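Local atomic coordinates of DNA ligase (Aquifex aeolicus, PDB entry 3QWU), a protein that probably joins nucleic acid strands as an ATP-dependent ligase, and binds adenosine and a calcium ion. Residues A131-E137 with V148-L154; Y140-S144 with M238-T242. One frame throughout, in Å; residues are numbered along the deposited sequence. Where two conformers were deposited one is given.

Interaction 1: residues A131-E137 with V148-L154. With ADN (adenosine), chain C.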
loop_
_atom_site.group_PDB
_atom_site.type_symbol
_atom_site.label_atom_id
_atom_site.label_comp_id
_atom_site.label_asym_id
_atom_site.label_seq_id
_atom_site.Cartn_x
_atom_site.Cartn_y
_atom_site.Cartn_z
ATOM N N ALA A 131 10.243 12.439 26.406
ATOM C CA ALA A 131 10.114 13.690 25.671
ATOM C C ALA A 131 10.195 13.474 24.170
ATOM O O ALA A 131 10.827 12.525 23.691
ATOM C CB ALA A 131 11.214 14.680 26.093
ATOM N N GLU A 132 9.570 14.393 23.453
ATOM C CA GLU A 132 9.709 14.501 22.000
ATOM C C GLU A 132 10.799 15.508 21.692
ATOM O O GLU A 132 10.762 16.624 22.215
ATOM C CB GLU A 132 8.416 15.018 21.395
ATOM C CG GLU A 132 8.243 14.681 19.915
ATOM C CD GLU A 132 7.938 13.193 19.652
ATOM O OE1 GLU A 132 7.863 12.451 20.643
ATOM O OE2 GLU A 132 7.783 12.791 18.472
ATOM N N VAL A 133 11.770 15.117 20.853
ATOM C CA VAL A 133 12.708 16.052 20.260
ATOM C C VAL A 133 12.236 16.433 18.845
ATOM O O VAL A 133 11.892 15.565 18.031
ATOM C CB VAL A 133 14.084 15.449 20.165
ATOM C CG1 VAL A 133 15.052 16.466 19.604
ATOM C CG2 VAL A 133 14.555 14.998 21.521
ATOM N N ALA A 134 12.255 17.728 18.532
ATOM C CA ALA A 134 11.609 18.222 17.314
ATOM C C ALA A 134 12.280 19.476 16.814
ATOM O O ALA A 134 12.819 20.304 17.621
ATOM C CB ALA A 134 10.104 18.475 17.555
ATOM N N GLY A 135 12.224 19.650 15.505
ATOM C CA GLY A 135 12.879 20.798 14.861
ATOM C C GLY A 135 13.389 20.512 13.455
ATOM O O GLY A 135 13.500 19.374 13.035
ATOM N N PRO A 136 13.740 21.557 12.728
ATOM C CA PRO A 136 14.069 21.312 11.340
ATOM C C PRO A 136 15.479 20.743 11.167
ATOM O O PRO A 136 15.784 20.164 10.130
ATOM C CB PRO A 136 14.002 22.697 10.726
ATOM C CG PRO A 136 14.400 23.620 11.873
ATOM C CD PRO A 136 13.825 22.973 13.096
ATOM N N GLU A 137 16.337 20.899 12.163
ATOM C CA GLU A 137 17.673 20.367 12.037
ATOM C C GLU A 137 17.931 19.149 12.948
ATOM O O GLU A 137 18.811 19.176 13.797
ATOM C CB GLU A 137 18.656 21.496 12.313
ATOM C CG GLU A 137 18.452 22.666 11.397
ATOM C CD GLU A 137 19.299 23.861 11.782
ATOM O OE1 GLU A 137 20.255 23.739 12.584
ATOM O OE2 GLU A 137 18.999 24.944 11.279
ATOM N N VAL A 148 9.299 25.596 15.996
ATOM C CA VAL A 148 10.719 25.401 16.213
ATOM C C VAL A 148 11.267 25.837 14.899
ATOM O O VAL A 148 11.093 25.143 13.901
ATOM C CB VAL A 148 11.168 23.921 16.486
ATOM C CG1 VAL A 148 12.582 23.930 17.010
ATOM C CG2 VAL A 148 10.280 23.255 17.432
ATOM N N LYS A 149 11.887 26.996 14.893
ATOM C CA LYS A 149 12.357 27.570 13.637
ATOM C C LYS A 149 13.763 27.071 13.294
ATOM O O LYS A 149 14.149 27.107 12.137
ATOM C CB LYS A 149 12.308 29.104 13.685
ATOM C CG LYS A 149 10.873 29.620 13.966
ATOM C CD LYS A 149 10.838 30.873 14.852
ATOM C CE LYS A 149 9.421 31.491 14.928
ATOM N NZ LYS A 149 9.382 32.890 15.563
ATOM N N GLU A 150 14.500 26.582 14.287
ATOM C CA GLU A 150 15.835 26.080 14.039
ATOM C C GLU A 150 16.352 25.142 15.102
ATOM O O GLU A 150 15.795 25.014 16.181
ATOM C CB GLU A 150 16.840 27.252 13.827
ATOM C CG GLU A 150 17.307 27.975 15.094
ATOM C CD GLU A 150 16.565 29.295 15.346
ATOM O OE1 GLU A 150 16.508 30.140 14.412
ATOM O OE2 GLU A 150 16.050 29.495 16.470
ATOM N N ASP A 151 17.448 24.477 14.766
ATOM C CA ASP A 151 18.089 23.513 15.659
ATOM C C ASP A 151 17.018 22.499 16.075
ATOM O O ASP A 151 16.288 22.015 15.215
ATOM C CB ASP A 151 18.728 24.251 16.853
ATOM C CG ASP A 151 19.794 23.429 17.564
ATOM O OD1 ASP A 151 20.316 22.431 16.998
ATOM O OD2 ASP A 151 20.140 23.807 18.698
ATOM N N VAL A 152 16.928 22.194 17.371
ATOM C CA VAL A 152 15.966 21.254 17.909
ATOM C C VAL A 152 15.656 21.697 19.315
ATOM O O VAL A 152 16.426 22.442 19.943
ATOM C CB VAL A 152 16.545 19.838 18.006
ATOM C CG1 VAL A 152 16.408 19.142 16.716
ATOM C CG2 VAL A 152 18.000 19.916 18.407
ATOM N N GLN A 153 14.529 21.186 19.816
ATOM C CA GLN A 153 13.968 21.557 21.105
ATOM C C GLN A 153 13.331 20.289 21.618
ATOM O O GLN A 153 13.022 19.392 20.839
ATOM C CB GLN A 153 12.911 22.650 20.964
ATOM C CG GLN A 153 13.485 24.070 20.920
ATOM C CD GLN A 153 12.383 25.136 20.800
ATOM O OE1 GLN A 153 11.322 24.997 21.409
ATOM N NE2 GLN A 153 12.620 26.178 19.979
ATOM N N LEU A 154 13.137 20.241 22.924
ATOM C CA LEU A 154 12.720 19.051 23.568
ATOM C C LEU A 154 11.482 19.392 24.372
ATOM O O LEU A 154 11.398 20.440 24.935
ATOM C CB LEU A 154 13.864 18.534 24.395
ATOM C CG LEU A 154 13.620 17.382 25.323
ATOM C CD1 LEU A 154 14.933 16.659 25.540
ATOM C CD2 LEU A 154 13.045 17.967 26.584
HETATM O "O5'" ADN C . 3.096 6.813 19.744
HETATM C "C5'" ADN C . 2.848 8.213 19.875
HETATM C "C4'" ADN C . 4.165 8.974 19.795
HETATM O "O4'" ADN C . 3.948 10.417 19.726
HETATM C "C3'" ADN C . 5.006 8.735 21.042
HETATM O "O3'" ADN C . 5.884 7.614 20.971
HETATM C "C2'" ADN C . 5.753 10.050 21.239
HETATM O "O2'" ADN C . 7.087 9.950 20.769
HETATM C "C1'" ADN C . 4.997 11.106 20.437
HETATM N N9 ADN C . 4.375 12.153 21.262
HETATM C C8 ADN C . 4.352 13.462 20.919
HETATM N N7 ADN C . 3.713 14.222 21.841
HETATM C C5 ADN C . 3.288 13.344 22.786
HETATM C C6 ADN C . 2.508 13.475 24.021
HETATM N N6 ADN C . 2.099 14.725 24.380
HETATM N N1 ADN C . 2.286 12.353 24.773
HETATM C C2 ADN C . 2.718 11.129 24.353
HETATM N N3 ADN C . 3.416 10.937 23.197
HETATM C C4 ADN C . 3.729 11.992 22.412
HETATM O O HOH W 1 20.818 20.167 15.134
#
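Ala131 and Leu154 meet where a small residue makes a hollow for a large one: Leu154 CG rests 3.7 Å from Ala131 CB, and CD2 lies against the same methyl. Next along this face of the two strands, Val133 holds CG1 anti to its own backbone N (chi1 -177°), a turn that swings the methyl to Val152 CB at 4.0 Å. These branched apolar residues suit the face because helix 106-115 packs on it, with Leu115 touching both Val152 and Leu154. Beneath the side chains the strands are antiparallel: Val133 and Leu154 form a non-hydrogen-bonded pair, and Ala134 and Gln153 a hydrogen-bonded one, with Ala134 N to Gln153 O at 2.9 Å.

Past the strand ends the fit tightens. Val148 presses CG1 to 3.8 Å from Gly135 CA, while Asp151 O, of the same segment as Val148, also lies close to that carbon. A CB on Gly135 would strike that oxygen, and the backbone angles there (phi 148°) also suit a residue without one. The Pro136 ring is the next bump, sitting in the cup made by the 148-151 turn; its CG lies 3.5 Å from Lys149 O and its CD 3.4 Å from Asp151 O. Glu137 N then gives Asp151 O a hydrogen bond of 3.3 Å, and the Glu137 chain runs out over the Asp151 backbone. Each acid has its own salt bridge, Glu137 with Arg345 and Asp151 with Arg111.

On the strand itself Glu132 bends at chi2 (72°) away from segment 148-154, and its OE1 accepts a 2.6 Å hydrogen bond from adenosine O2', while OE2 takes one from Gly83 N. A β-strand glutamate gripping the ribose in this way is consistent with the nucleotide pocket of the ligase adenylation domain.

Interaction 2: residues Y140-S144 with M238-T242; sequences YIEES and MDIKT. With CA (calcium ion), chain D.
Glu143 and Asp239 come together at a calcium ion, and the Glu143 side chain can be followed there from its root. CB points toward helix 233-242, with CG anti to the carbonyl carbon (chi1 -72°). Glu143 CG then passes the methyl of Thr242, 3.8 Å from Thr242 CG2, crossing that side chain at about a right angle. An extended chi2 carries CD onward to the metal. At the tip the two oxygens part company: Glu143 OE1 binds calcium at 2.5 Å, whereas Glu143 OE2 turns to Met238 CB at 3.2 Å and lies 3.3 Å from the ion, so the carboxylate binds in a monodentate way, through OE1.

Asp239 OD1 meets calcium at the same 2.5 Å, its carboxylate turned 77° from that of Glu143. The oxygens Glu143 OE1 and Asp239 OD1 are 3.1 Å apart, a closeness that the shared cation probably makes tolerable. Asp82 and two waters complete a carboxylate-rich calcium site, which ties the loop between two strands of the adenylation domain to the last turn of helix 233-242. Acids suit these positions because hard oxygen ligands match calcium.

Thr242 also looks back into its helix. Its OG1 donates to Met238 O at 3.0 Å, and its backbone N reaches that oxygen from the other face of the carbonyl plane, so two bonds hold the carbonyl. With an alanine here, the methyl beside Glu143 CG would go, opening a gap that would probably let the glutamate shift, and Met238 O would lose its hydroxyl donor. In one of its two conformers Glu142 OE1 comes near Thr242, and Lys304 bridges the two, pairing with that carboxylate and with Thr242 O.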
loop_
_atom_site.group_PDB
_atom_site.type_symbol
_atom_site.label_atom_id
_atom_site.label_comp_id
_atom_site.label_asym_id
_atom_site.label_seq_id
_atom_site.Cartn_x
_atom_site.Cartn_y
_atom_site.Cartn_z
ATOM N N TYR A 140 16.504 12.566 12.141
ATOM C CA TYR A 140 15.548 11.473 11.971
ATOM C C TYR A 140 14.313 11.784 11.088
ATOM O O TYR A 140 13.759 10.897 10.479
ATOM C CB TYR A 140 15.068 11.043 13.343
ATOM C CG TYR A 140 16.135 10.392 14.164
ATOM C CD1 TYR A 140 16.639 9.179 13.806
ATOM C CD2 TYR A 140 16.663 11.023 15.289
ATOM C CE1 TYR A 140 17.606 8.571 14.568
ATOM C CE2 TYR A 140 17.627 10.444 16.044
ATOM C CZ TYR A 140 18.110 9.202 15.684
ATOM O OH TYR A 140 19.076 8.586 16.427
ATOM N N ILE A 141 13.912 13.043 11.034
ATOM C CA ILE A 141 12.606 13.459 10.561
ATOM C C ILE A 141 12.826 14.776 9.808
ATOM O O ILE A 141 13.391 15.733 10.348
ATOM C CB ILE A 141 11.681 13.669 11.808
ATOM C CG1 ILE A 141 11.411 12.317 12.492
ATOM C CG2 ILE A 141 10.362 14.339 11.471
ATOM C CD1 ILE A 141 10.714 11.297 11.598
ATOM N N GLU A 142 12.460 14.789 8.540
ATOM C CA GLU A 142 12.530 15.952 7.677
ATOM C C GLU A 142 11.622 17.056 8.208
ATOM O O GLU A 142 11.988 18.219 8.276
ATOM C CB GLU A 142 12.039 15.476 6.316
ATOM C CG GLU A 142 11.861 16.510 5.245
ATOM C CD GLU A 142 11.036 15.943 4.097
ATOM O OE1 GLU A 142 10.893 14.684 4.060
ATOM O OE2 GLU A 142 10.530 16.750 3.271
ATOM N N GLU A 143 10.401 16.652 8.592
ATOM C CA GLU A 143 9.358 17.591 9.081
ATOM C C GLU A 143 9.706 18.247 10.416
ATOM O O GLU A 143 10.405 17.662 11.252
ATOM C CB GLU A 143 7.984 16.876 9.283
ATOM C CG GLU A 143 7.203 16.474 7.998
ATOM C CD GLU A 143 5.782 15.915 8.301
ATOM O OE1 GLU A 143 5.664 14.766 8.811
ATOM O OE2 GLU A 143 4.769 16.631 8.012
ATOM N N SER A 144 9.156 19.431 10.618
ATOM C CA SER A 144 9.300 20.205 11.845
ATOM C C SER A 144 7.931 20.699 12.280
ATOM O O SER A 144 7.098 20.963 11.438
ATOM C CB SER A 144 10.156 21.446 11.563
ATOM O OG SER A 144 10.610 22.057 12.749
ATOM N N MET A 238 0.271 15.484 5.146
ATOM C CA MET A 238 1.686 15.793 5.084
ATOM C C MET A 238 2.510 14.490 5.224
ATOM O O MET A 238 3.546 14.356 4.614
ATOM C CB MET A 238 2.083 16.723 6.237
ATOM C CG MET A 238 2.298 18.161 5.973
ATOM S SD MET A 238 3.115 18.696 4.405
ATOM C CE MET A 238 1.612 18.892 3.383
ATOM N N ASP A 239 2.065 13.562 6.056
ATOM C CA ASP A 239 2.764 12.276 6.118
ATOM C C ASP A 239 2.760 11.602 4.770
ATOM O O ASP A 239 3.804 11.093 4.368
ATOM C CB ASP A 239 2.210 11.317 7.153
ATOM C CG ASP A 239 2.544 11.747 8.563
ATOM O OD1 ASP A 239 3.445 12.588 8.762
ATOM O OD2 ASP A 239 1.890 11.234 9.472
ATOM N N ILE A 240 1.628 11.624 4.054
ATOM C CA ILE A 240 1.593 10.919 2.795
ATOM C C ILE A 240 2.599 11.584 1.874
ATOM O O ILE A 240 3.459 10.928 1.319
ATOM C CB ILE A 240 0.180 10.861 2.202
ATOM C CG1 ILE A 240 -0.728 10.115 3.148
ATOM C CG2 ILE A 240 0.230 10.151 0.886
ATOM C CD1 ILE A 240 -2.146 9.992 2.690
ATOM N N LYS A 241 2.551 12.907 1.804
ATOM C CA LYS A 241 3.453 13.669 0.922
ATOM C C LYS A 241 4.923 13.533 1.220
ATOM O O LYS A 241 5.726 13.320 0.298
ATOM C CB LYS A 241 3.101 15.154 0.966
ATOM C CG LYS A 241 4.143 16.123 0.356
ATOM C CD LYS A 241 3.702 16.785 -0.930
ATOM C CE LYS A 241 4.735 17.794 -1.466
ATOM N NZ LYS A 241 4.053 19.114 -1.877
ATOM N N THR A 242 5.311 13.686 2.484
ATOM C CA THR A 242 6.725 13.648 2.793
ATOM C C THR A 242 7.241 12.244 2.752
ATOM O O THR A 242 8.411 12.063 2.799
ATOM C CB THR A 242 7.040 14.226 4.175
ATOM O OG1 THR A 242 6.319 13.473 5.109
ATOM C CG2 THR A 242 6.595 15.714 4.279
HETATM CA CA CA D . 3.619 14.593 10.313
HETATM O O HOH W 2 2.355 12.974 11.212
HETATM O O HOH W 3 4.974 12.820 11.046
#

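The loop joining the two strands of interaction 1 supplies the 140-144 side of interaction 2, and the contacts touch where Ser144 OG lies against Pro136. Interaction 1 is the more buried: strand pairing, apolar packing and a tight turn join neighbouring elements of one sheet, with Lys149, Glu150 and Asp151 at the more exposed turn. Interaction 2 is a smaller surface contact between a loop and a helix almost a hundred residues later; no hydrogen bond crosses it directly, and calcium, bound from both sides, links the segments together with packing on Thr242. Each brings an acidic residue to a bound group, but Glu132 accepts a hydrogen bond from a ribose hydroxyl whereas Glu143 and Asp239 bind a metal.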